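Local coordinates for pyridoxal kinase (Entamoeba histolytica, PDB 4S1H), which probably transfers phosphate from ATP to pyridoxal, forming pyridoxal 5'-phosphate, as a member of the pyridoxine kinase family with a ribokinase-like fold, at residues E77-G82 / V106-D111; N3-I8 / I31-V36; E92-V97 / K131-Y136. All coordinates share one frame; numbering follows the deposited sequence.

Interaction 1 of 3, residues E77-G82 / V106-D111; sequences EFLVTG and VYFLCD. With MG (magnesium ion), chain D.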
loop_
_atom_site.group_PDB
_atom_site.type_symbol
_atom_site.label_atom_id
_atom_site.label_comp_id
_atom_site.label_asym_id
_atom_site.label_seq_id
_atom_site.Cartn_x
_atom_site.Cartn_y
_atom_site.Cartn_z
ATOM N N GLU A 77 14.472 -11.710 4.356
ATOM C CA GLU A 77 15.516 -11.493 5.405
ATOM C C GLU A 77 14.999 -10.750 6.630
ATOM O O GLU A 77 15.696 -10.693 7.661
ATOM C CB GLU A 77 16.702 -10.740 4.808
ATOM C CG GLU A 77 17.395 -11.483 3.669
ATOM C CD GLU A 77 18.466 -10.650 2.980
ATOM O OE1 GLU A 77 19.201 -9.907 3.670
ATOM O OE2 GLU A 77 18.588 -10.746 1.743
ATOM N N PHE A 78 13.810 -10.164 6.511
ATOM C CA PHE A 78 13.239 -9.276 7.515
ATOM C C PHE A 78 11.758 -9.523 7.615
ATOM O O PHE A 78 11.064 -9.670 6.592
ATOM C CB PHE A 78 13.506 -7.805 7.172
ATOM C CG PHE A 78 14.959 -7.472 7.114
ATOM C CD1 PHE A 78 15.635 -7.076 8.288
ATOM C CD2 PHE A 78 15.670 -7.603 5.949
ATOM C CE1 PHE A 78 16.995 -6.794 8.262
ATOM C CE2 PHE A 78 17.027 -7.348 5.899
ATOM C CZ PHE A 78 17.679 -6.921 7.053
ATOM N N LEU A 79 11.273 -9.552 8.859
ATOM C CA LEU A 79 9.887 -9.749 9.148
ATOM C C LEU A 79 9.419 -8.656 10.053
ATOM O O LEU A 79 10.155 -8.287 10.969
ATOM C CB LEU A 79 9.722 -11.086 9.818
ATOM C CG LEU A 79 8.322 -11.518 10.183
ATOM C CD1 LEU A 79 7.482 -11.761 8.947
ATOM C CD2 LEU A 79 8.437 -12.789 10.981
ATOM N N VAL A 80 8.219 -8.135 9.799
ATOM C CA VAL A 80 7.567 -7.157 10.690
ATOM C C VAL A 80 6.162 -7.593 10.951
ATOM O O VAL A 80 5.462 -8.020 10.003
ATOM C CB VAL A 80 7.515 -5.736 10.110
ATOM C CG1 VAL A 80 6.792 -4.773 11.042
ATOM C CG2 VAL A 80 8.901 -5.242 9.807
ATOM N N THR A 81 5.732 -7.502 12.193
ATOM C CA THR A 81 4.341 -7.656 12.526
ATOM C C THR A 81 3.862 -6.422 13.225
ATOM O O THR A 81 4.633 -5.761 13.980
ATOM C CB THR A 81 4.054 -8.951 13.316
ATOM O OG1 THR A 81 4.688 -8.850 14.591
ATOM C CG2 THR A 81 4.542 -10.205 12.591
ATOM N N GLY A 82 2.588 -6.095 13.009
ATOM C CA GLY A 82 1.932 -4.966 13.616
ATOM C C GLY A 82 0.631 -5.361 14.254
ATOM O O GLY A 82 0.592 -6.203 15.197
ATOM N N VAL A 106 16.559 -14.558 9.734
ATOM C CA VAL A 106 15.528 -13.578 9.466
ATOM C C VAL A 106 15.439 -12.683 10.701
ATOM O O VAL A 106 15.226 -13.168 11.804
ATOM C CB VAL A 106 14.168 -14.238 9.167
ATOM C CG1 VAL A 106 13.072 -13.204 8.920
ATOM C CG2 VAL A 106 14.306 -15.165 7.960
ATOM N N TYR A 107 15.626 -11.394 10.499
ATOM C CA TYR A 107 15.501 -10.397 11.547
ATOM C C TYR A 107 14.013 -10.021 11.711
ATOM O O TYR A 107 13.388 -9.466 10.809
ATOM C CB TYR A 107 16.354 -9.176 11.199
ATOM C CG TYR A 107 16.474 -8.108 12.279
ATOM C CD1 TYR A 107 17.479 -8.170 13.254
ATOM C CD2 TYR A 107 15.623 -7.001 12.301
ATOM C CE1 TYR A 107 17.593 -7.178 14.228
ATOM C CE2 TYR A 107 15.727 -6.008 13.279
ATOM C CZ TYR A 107 16.721 -6.096 14.229
ATOM O OH TYR A 107 16.831 -5.108 15.186
ATOM N N PHE A 108 13.444 -10.314 12.878
ATOM C CA PHE A 108 12.031 -10.081 13.141
ATOM C C PHE A 108 11.846 -8.928 14.105
ATOM O O PHE A 108 12.271 -8.998 15.270
ATOM C CB PHE A 108 11.403 -11.377 13.633
ATOM C CG PHE A 108 9.969 -11.266 14.111
ATOM C CD1 PHE A 108 9.079 -10.298 13.632
ATOM C CD2 PHE A 108 9.507 -12.167 15.079
ATOM C CE1 PHE A 108 7.769 -10.249 14.092
ATOM C CE2 PHE A 108 8.192 -12.135 15.490
ATOM C CZ PHE A 108 7.320 -11.181 14.998
ATOM N N LEU A 109 11.279 -7.844 13.599
ATOM C CA LEU A 109 10.832 -6.712 14.395
ATOM C C LEU A 109 9.355 -6.894 14.676
ATOM O O LEU A 109 8.526 -6.837 13.761
ATOM C CB LEU A 109 11.084 -5.391 13.649
ATOM C CG LEU A 109 10.811 -4.076 14.404
ATOM C CD1 LEU A 109 11.451 -2.925 13.644
ATOM C CD2 LEU A 109 9.346 -3.789 14.630
ATOM N N CYS A 110 9.003 -7.104 15.928
ATOM C CA CYS A 110 7.632 -7.231 16.369
ATOM C C CYS A 110 7.202 -5.904 16.963
ATOM O O CYS A 110 7.769 -5.448 17.965
ATOM C CB CYS A 110 7.474 -8.367 17.382
ATOM S SG CYS A 110 5.782 -8.611 17.950
ATOM N N ASP A 111 6.232 -5.263 16.344
ATOM C CA ASP A 111 5.675 -4.023 16.876
ATOM C C ASP A 111 4.319 -4.366 17.472
ATOM O O ASP A 111 3.333 -4.464 16.751
ATOM C CB ASP A 111 5.502 -3.048 15.710
ATOM C CG ASP A 111 5.173 -1.670 16.145
ATOM O OD1 ASP A 111 5.476 -1.315 17.305
ATOM O OD2 ASP A 111 4.675 -0.883 15.289
HETATM MG MG MG D . 5.354 0.386 18.343
HETATM O O HOH W 1 2.880 -7.441 16.078
HETATM O O HOH W 2 3.929 1.253 16.888
HETATM O O HOH W 3 3.829 -0.301 19.393
HETATM O O HOH W 4 6.984 1.312 16.985
HETATM O O HOH W 5 5.394 2.147 19.394
#
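Strands 78-81 and 107-110 are parallel neighbours in a beta-alpha-beta unit, and helix 87-100 is the crossover between them. Five backbone hydrogen bonds join the two segments. The first runs from Tyr107 N to Glu77 O and the last from Asp111 N to Thr81 O. The longest is Thr81 N to Leu109 O, at 3.3 Å.

Leu79, Thr81, Phe108 and Cys110 share one face of the sheet. Leu79 CD2 lies over one face of the Phe108 ring, 3.9 Å from its centroid, in a CH-pi contact. Phe108 CG is anti to the backbone N (chi1 173°), and the ring reaches over to the partner strand. Leu79 O and Thr81 N lie in the ring plane at its edge. The Thr81 and Phe108 side chains cross at about a right angle, and Thr81 OG1 is 3.4 Å from Phe108 CE1, at the ring edge. Helices 87-100 and 124-133 pack on this face.

On the other face, Phe78 CD1 touches Tyr107 CB at 3.7 Å. Helix 216-229 packs there, against Phe78, Val80 and Leu109.

One water bridges the strand ends. It bonds Thr81 OG1 at 2.7 Å and donates to both Gly82 O and Asp111 O. Beyond it, Asp111 OD1 binds the magnesium ion at 2.0 Å. Thr141 O and four waters complete six ligands, and one of those waters also bonds Asp111 OD2. The Asp111 side chain is about 6 Å from the bound ADP. A metal-binding carboxylate at the C-terminal ends of the parallel strands of the central sheet, close to the nucleotide, fits the active site of a ribokinase-like kinase.

Interaction 2 of 3, residues N3-I8 / I31-V36; sequences NKVLTI and IQSIFV
The side-chain amides of Asn3 and Gln32 meet with their planes 70° apart. They come just before the parallel strands 5-9 and 33-41, a beta-alpha-beta unit crossed over by helix 18-28; Thr7 and Phe35 pair within those strands. Gln32 NE2 donates to Asn3 OD1 at 2.9 Å. The oxygen lies in the plane of the Gln32 amide, but the donor stands above the Asn3 carbonyl plane, 66° out of it. Ile34 CG1 covers the opposite face of the Asn3 amide, 3.5 Å from Asn3 CG. A water donates to Asn3 OD1 and also to Ser33 O. Asn3 ND2 hydrogen-bonds Leu72 O and Ser14 OG of the second subunit.

The other flat group is the Phe35 ring, which Thr7 CG2 meets obliquely, with a short 3.3 Å to CD2. Thr7 OG1 is anti to the backbone N (chi1 168°), which places the methyl against Phe35, and the hydroxyl bonds Asn19 OD1 and Tyr222 OH.

Gln32 O takes Lys4 N at 2.9 Å and, weakly, Val5 N. The regular ladder then follows: Ile34 N to Val5 O, Thr7 N to Ile34 O, Val36 N to Thr7 O. Leu6 CD1 touches two residues of the partner strand, 3.6 Å from Ile34 CG2 and 3.8 Å from Val36 CG2. Strand 33-41 also faces the dimer partner, where Tyr11 OH of the second subunit bonds Phe35 O.

On the Val5 face, Val5 CG2 packs on Ile31 CG2. Next to them, Ser33 OG lies 3.4 Å from Val5 CB and donates to Ile31 O at 2.9 Å.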
loop_
_atom_site.group_PDB
_atom_site.type_symbol
_atom_site.label_atom_id
_atom_site.label_comp_id
_atom_site.label_asym_id
_atom_site.label_seq_id
_atom_site.Cartn_x
_atom_site.Cartn_y
_atom_site.Cartn_z
ATOM N N ASN A 3 11.613 -10.509 -2.925
ATOM C CA ASN A 3 11.023 -9.899 -1.747
ATOM C C ASN A 3 11.971 -10.067 -0.575
ATOM O O ASN A 3 12.344 -11.182 -0.256
ATOM C CB ASN A 3 9.685 -10.566 -1.450
ATOM C CG ASN A 3 8.665 -10.298 -2.535
ATOM O OD1 ASN A 3 8.489 -9.153 -2.932
ATOM N ND2 ASN A 3 7.995 -11.335 -3.006
ATOM N N LYS A 4 12.354 -8.948 0.034
ATOM C CA LYS A 4 13.301 -8.953 1.157
ATOM C C LYS A 4 12.579 -8.875 2.497
ATOM O O LYS A 4 13.133 -9.340 3.524
ATOM C CB LYS A 4 14.276 -7.800 0.982
ATOM C CG LYS A 4 15.374 -7.752 2.040
ATOM C CD LYS A 4 16.423 -6.689 1.750
ATOM C CE LYS A 4 17.326 -7.063 0.589
ATOM N NZ LYS A 4 18.506 -6.159 0.551
ATOM N N VAL A 5 11.396 -8.248 2.525
ATOM C CA VAL A 5 10.638 -8.041 3.743
ATOM C C VAL A 5 9.256 -8.653 3.636
ATOM O O VAL A 5 8.629 -8.572 2.587
ATOM C CB VAL A 5 10.462 -6.522 4.065
ATOM C CG1 VAL A 5 9.694 -6.300 5.358
ATOM C CG2 VAL A 5 11.825 -5.835 4.101
ATOM N N LEU A 6 8.778 -9.220 4.739
ATOM C CA LEU A 6 7.373 -9.609 4.868
ATOM C C LEU A 6 6.822 -8.855 6.046
ATOM O O LEU A 6 7.421 -8.882 7.137
ATOM C CB LEU A 6 7.234 -11.108 5.073
ATOM C CG LEU A 6 5.904 -11.646 5.556
ATOM C CD1 LEU A 6 4.860 -11.450 4.453
ATOM C CD2 LEU A 6 6.063 -13.114 5.926
ATOM N N THR A 7 5.726 -8.152 5.807
ATOM C CA THR A 7 5.118 -7.336 6.858
ATOM C C THR A 7 3.628 -7.611 6.933
ATOM O O THR A 7 2.889 -7.570 5.927
ATOM C CB THR A 7 5.443 -5.829 6.712
ATOM O OG1 THR A 7 4.593 -5.074 7.587
ATOM C CG2 THR A 7 5.252 -5.354 5.322
ATOM N N ILE A 8 3.194 -7.917 8.134
ATOM C CA ILE A 8 1.847 -8.364 8.431
ATOM C C ILE A 8 1.243 -7.370 9.389
ATOM O O ILE A 8 1.660 -7.288 10.565
ATOM C CB ILE A 8 1.881 -9.792 9.060
ATOM C CG1 ILE A 8 2.562 -10.801 8.126
ATOM C CG2 ILE A 8 0.493 -10.232 9.490
ATOM C CD1 ILE A 8 2.860 -12.157 8.748
ATOM N N ILE A 31 12.701 -0.866 -1.014
ATOM C CA ILE A 31 12.893 -2.170 -0.359
ATOM C C ILE A 31 11.686 -3.034 -0.779
ATOM O O ILE A 31 10.539 -2.755 -0.412
ATOM C CB ILE A 31 13.028 -2.022 1.165
ATOM C CG1 ILE A 31 14.283 -1.179 1.547
ATOM C CG2 ILE A 31 13.076 -3.409 1.789
ATOM C CD1 ILE A 31 14.342 -0.738 2.997
ATOM N N GLN A 32 11.945 -4.026 -1.628
ATOM C CA GLN A 32 10.864 -4.853 -2.147
ATOM C C GLN A 32 10.283 -5.686 -1.004
ATOM O O GLN A 32 11.017 -6.411 -0.315
ATOM C CB GLN A 32 11.350 -5.749 -3.262
ATOM C CG GLN A 32 10.193 -6.506 -3.882
ATOM C CD GLN A 32 10.547 -7.224 -5.161
ATOM O OE1 GLN A 32 11.199 -6.658 -6.036
ATOM N NE2 GLN A 32 10.103 -8.471 -5.288
ATOM N N SER A 33 8.969 -5.564 -0.799
ATOM C CA SER A 33 8.296 -6.133 0.379
ATOM C C SER A 33 6.951 -6.767 0.034
ATOM O O SER A 33 6.312 -6.373 -0.948
ATOM C CB SER A 33 8.085 -5.038 1.409
ATOM O OG SER A 33 9.324 -4.407 1.705
ATOM N N ILE A 34 6.572 -7.750 0.833
ATOM C CA ILE A 34 5.267 -8.360 0.811
ATOM C C ILE A 34 4.449 -7.729 1.940
ATOM O O ILE A 34 4.899 -7.701 3.087
ATOM C CB ILE A 34 5.366 -9.883 1.033
ATOM C CG1 ILE A 34 6.264 -10.552 -0.015
ATOM C CG2 ILE A 34 3.979 -10.500 1.068
ATOM C CD1 ILE A 34 6.615 -11.995 0.329
ATOM N N PHE A 35 3.246 -7.261 1.617
ATOM C CA PHE A 35 2.352 -6.625 2.582
ATOM C C PHE A 35 1.077 -7.450 2.746
ATOM O O PHE A 35 0.125 -7.338 1.936
ATOM C CB PHE A 35 2.021 -5.184 2.193
ATOM C CG PHE A 35 3.221 -4.308 2.012
ATOM C CD1 PHE A 35 3.887 -4.233 0.779
ATOM C CD2 PHE A 35 3.718 -3.556 3.079
ATOM C CE1 PHE A 35 5.005 -3.414 0.624
ATOM C CE2 PHE A 35 4.813 -2.720 2.889
ATOM C CZ PHE A 35 5.478 -2.679 1.690
ATOM N N VAL A 36 1.068 -8.334 3.726
ATOM C CA VAL A 36 -0.079 -9.131 4.037
ATOM C C VAL A 36 -0.939 -8.339 5.016
ATOM O O VAL A 36 -0.489 -7.903 6.060
ATOM C CB VAL A 36 0.287 -10.509 4.617
ATOM C CG1 VAL A 36 -0.972 -11.275 4.986
ATOM C CG2 VAL A 36 1.143 -11.278 3.629
HETATM O O HOH W 6 6.351 -7.608 -3.937
#

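Interaction 3 of 3, residues E92-V97 / K131-Y136; sequences ETINRV and KELIKY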
loop_
_atom_site.group_PDB
_atom_site.type_symbol
_atom_site.label_atom_id
_atom_site.label_comp_id
_atom_site.label_asym_id
_atom_site.label_seq_id
_atom_site.Cartn_x
_atom_site.Cartn_y
_atom_site.Cartn_z
ATOM N N GLU A 92 -1.411 -18.210 14.226
ATOM C CA GLU A 92 -1.002 -18.656 12.891
ATOM C C GLU A 92 0.287 -17.976 12.421
ATOM O O GLU A 92 1.186 -18.641 11.877
ATOM C CB GLU A 92 -2.097 -18.409 11.892
ATOM C CG GLU A 92 -1.785 -18.883 10.473
ATOM C CD GLU A 92 -1.355 -20.336 10.354
ATOM O OE1 GLU A 92 -1.572 -21.176 11.279
ATOM O OE2 GLU A 92 -0.791 -20.645 9.278
ATOM N N THR A 93 0.410 -16.683 12.698
ATOM C CA THR A 93 1.631 -15.960 12.406
ATOM C C THR A 93 2.821 -16.589 13.127
ATOM O O THR A 93 3.904 -16.686 12.553
ATOM C CB THR A 93 1.494 -14.485 12.755
ATOM O OG1 THR A 93 0.547 -13.885 11.859
ATOM C CG2 THR A 93 2.828 -13.758 12.657
ATOM N N ILE A 94 2.659 -16.980 14.388
ATOM C CA ILE A 94 3.742 -17.659 15.114
ATOM C C ILE A 94 4.224 -18.869 14.316
ATOM O O ILE A 94 5.418 -19.056 14.189
ATOM C CB ILE A 94 3.336 -18.048 16.551
ATOM C CG1 ILE A 94 3.260 -16.795 17.446
ATOM C CG2 ILE A 94 4.307 -19.053 17.168
ATOM C CD1 ILE A 94 2.504 -17.020 18.732
ATOM N N ASN A 95 3.291 -19.672 13.793
ATOM C CA ASN A 95 3.665 -20.829 12.977
ATOM C C ASN A 95 4.480 -20.413 11.773
ATOM O O ASN A 95 5.468 -21.060 11.463
ATOM C CB ASN A 95 2.444 -21.601 12.509
ATOM C CG ASN A 95 1.651 -22.217 13.635
ATOM O OD1 ASN A 95 2.192 -22.608 14.657
ATOM N ND2 ASN A 95 0.335 -22.328 13.423
ATOM N N ARG A 96 4.055 -19.347 11.109
ATOM C CA ARG A 96 4.728 -18.872 9.881
ATOM C C ARG A 96 6.093 -18.294 10.215
ATOM O O ARG A 96 7.058 -18.587 9.526
ATOM C CB ARG A 96 3.888 -17.822 9.182
ATOM C CG ARG A 96 2.518 -18.320 8.741
ATOM C CD ARG A 96 2.571 -19.463 7.759
ATOM N NE ARG A 96 1.222 -20.000 7.505
ATOM C CZ ARG A 96 0.844 -20.635 6.405
ATOM N NH1 ARG A 96 1.703 -20.829 5.418
ATOM N NH2 ARG A 96 -0.412 -21.080 6.294
ATOM N N VAL A 97 6.201 -17.590 11.355
ATOM C CA VAL A 97 7.487 -17.051 11.825
ATOM C C VAL A 97 8.520 -18.118 12.084
ATOM O O VAL A 97 9.682 -17.996 11.656
ATOM C CB VAL A 97 7.315 -16.242 13.123
ATOM C CG1 VAL A 97 8.670 -15.899 13.774
ATOM C CG2 VAL A 97 6.528 -14.985 12.849
ATOM N N LYS A 131 1.938 -11.910 23.853
ATOM C CA LYS A 131 2.981 -12.301 24.802
ATOM C C LYS A 131 3.785 -13.488 24.309
ATOM O O LYS A 131 4.983 -13.614 24.653
ATOM C CB LYS A 131 2.375 -12.584 26.183
ATOM C CG LYS A 131 1.818 -11.375 26.903
ATOM C CD LYS A 131 1.204 -11.806 28.234
ATOM C CE LYS A 131 0.831 -10.619 29.101
ATOM N NZ LYS A 131 0.493 -11.054 30.484
ATOM N N GLU A 132 3.163 -14.342 23.482
ATOM C CA GLU A 132 3.860 -15.465 22.870
ATOM C C GLU A 132 4.602 -15.060 21.615
ATOM O O GLU A 132 5.743 -15.452 21.426
ATOM C CB GLU A 132 2.898 -16.626 22.589
ATOM C CG GLU A 132 2.347 -17.333 23.837
ATOM C CD GLU A 132 3.425 -17.812 24.816
ATOM O OE1 GLU A 132 4.417 -18.431 24.373
ATOM O OE2 GLU A 132 3.285 -17.561 26.034
ATOM N N LEU A 133 3.973 -14.248 20.776
ATOM C CA LEU A 133 4.640 -13.797 19.550
ATOM C C LEU A 133 5.964 -13.040 19.812
ATOM O O LEU A 133 6.942 -13.251 19.140
ATOM C CB LEU A 133 3.689 -12.915 18.709
ATOM C CG LEU A 133 4.238 -12.433 17.362
ATOM C CD1 LEU A 133 4.657 -13.591 16.470
ATOM C CD2 LEU A 133 3.209 -11.572 16.665
ATOM N N ILE A 134 5.988 -12.167 20.805
ATOM C CA ILE A 134 7.173 -11.353 21.061
ATOM C C ILE A 134 8.409 -12.196 21.377
ATOM O O ILE A 134 9.529 -11.745 21.172
ATOM C CB ILE A 134 6.969 -10.282 22.164
ATOM C CG1 ILE A 134 6.518 -10.899 23.500
ATOM C CG2 ILE A 134 5.982 -9.216 21.693
ATOM C CD1 ILE A 134 6.610 -9.967 24.691
ATOM N N LYS A 135 8.212 -13.412 21.867
ATOM C CA LYS A 135 9.319 -14.274 22.249
ATOM C C LYS A 135 10.158 -14.712 21.062
ATOM O O LYS A 135 11.288 -15.161 21.255
ATOM C CB LYS A 135 8.832 -15.497 23.027
ATOM C CG LYS A 135 8.163 -15.143 24.345
ATOM C CD LYS A 135 7.789 -16.397 25.116
ATOM C CE LYS A 135 7.070 -16.056 26.398
ATOM N NZ LYS A 135 6.604 -17.306 27.055
ATOM N N TYR A 136 9.617 -14.580 19.843
ATOM C CA TYR A 136 10.353 -14.906 18.642
ATOM C C TYR A 136 11.093 -13.712 18.022
ATOM O O TYR A 136 11.856 -13.889 17.096
ATOM C CB TYR A 136 9.402 -15.558 17.619
ATOM C CG TYR A 136 8.749 -16.818 18.172
ATOM C CD1 TYR A 136 9.381 -18.067 18.089
ATOM C CD2 TYR A 136 7.532 -16.754 18.834
ATOM C CE1 TYR A 136 8.794 -19.211 18.618
ATOM C CE2 TYR A 136 6.940 -17.886 19.368
ATOM C CZ TYR A 136 7.569 -19.113 19.265
ATOM O OH TYR A 136 6.953 -20.231 19.800
#
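Glu92 OE2 is gripped twice by Arg96. Arg96 NE donates to Glu92 OE2 at 2.8 Å from the anti side, 26° out of the carboxylate plane, and Arg96 NH2 adds a weak bond to the same oxygen. The other oxygen, Glu92 OE1, takes Asn95 ND2 at 3.1 Å, from above the carboxylate plane. All three bonds stay within helix 87-100, to residues three and four positions after Glu92, and would hold the carboxylate in place. Arg96 NH2 also forms a salt bridge with Asp65. This polar network lies on a side of the helix that does not touch residues 131-136.

The contact itself is apolar. Ile94 points at the second segment and uses both branches, CG1 with its CD1 end, and CG2. Ile94 CG1 slides past Leu133, reaching CD1 at 3.6 Å. Ile94 CD1 ends beside Leu133 N, at 3.7 Å, and near Glu132 CB. Ile94 CG2, anti to the backbone N, meets the Tyr136 ring obliquely, 3.6 Å from CE2. The Tyr136 side chain crosses Ile94 at about a right angle, and Leu133 O lies in the ring plane at its edge. Val97 CG1 touches Tyr136 CB at 3.9 Å. The Glu132 chain bends at chi2 (-53°), and its carboxylate leads away to a weak, long salt bridge with Lys135 NZ. The backbones are nearest at Ile94 and Leu133, whose CA atoms are 5.9 Å apart.

Helices 87-100 and 124-133 lie side by side on one face of the central sheet. On the sheet side, Val97 and Leu133 pack on Phe108 of strand 107-110, and Thr93 and Leu133 on Thr81 of strand 78-81. Helix 57-69 packs beside helix 87-100, against Glu92, Thr93 and Arg96.

Interactions 1 and 2 lie in the same central sheet, their centres about 10 Å apart. Strand 5-9 and strand 78-81 are neighbours, so the two parallel pairs form four adjacent strands in the order 33-41, 5-9, 78-81, 107-110. Interaction 3 is one layer out, its centre about 10 Å from that of interaction 1 and about 17 Å from that of interaction 2. Its helices cover one face of strands 78-81 and 107-110, where Leu79 CD2 meets Val97 CG2. Along the chain, interaction 2 closes first, and the segments of interactions 1 and 3 then alternate. In this alpha/beta core the second subunit meets strand 33-41, while magnesium is bound at the C-terminal end of strand 107-110.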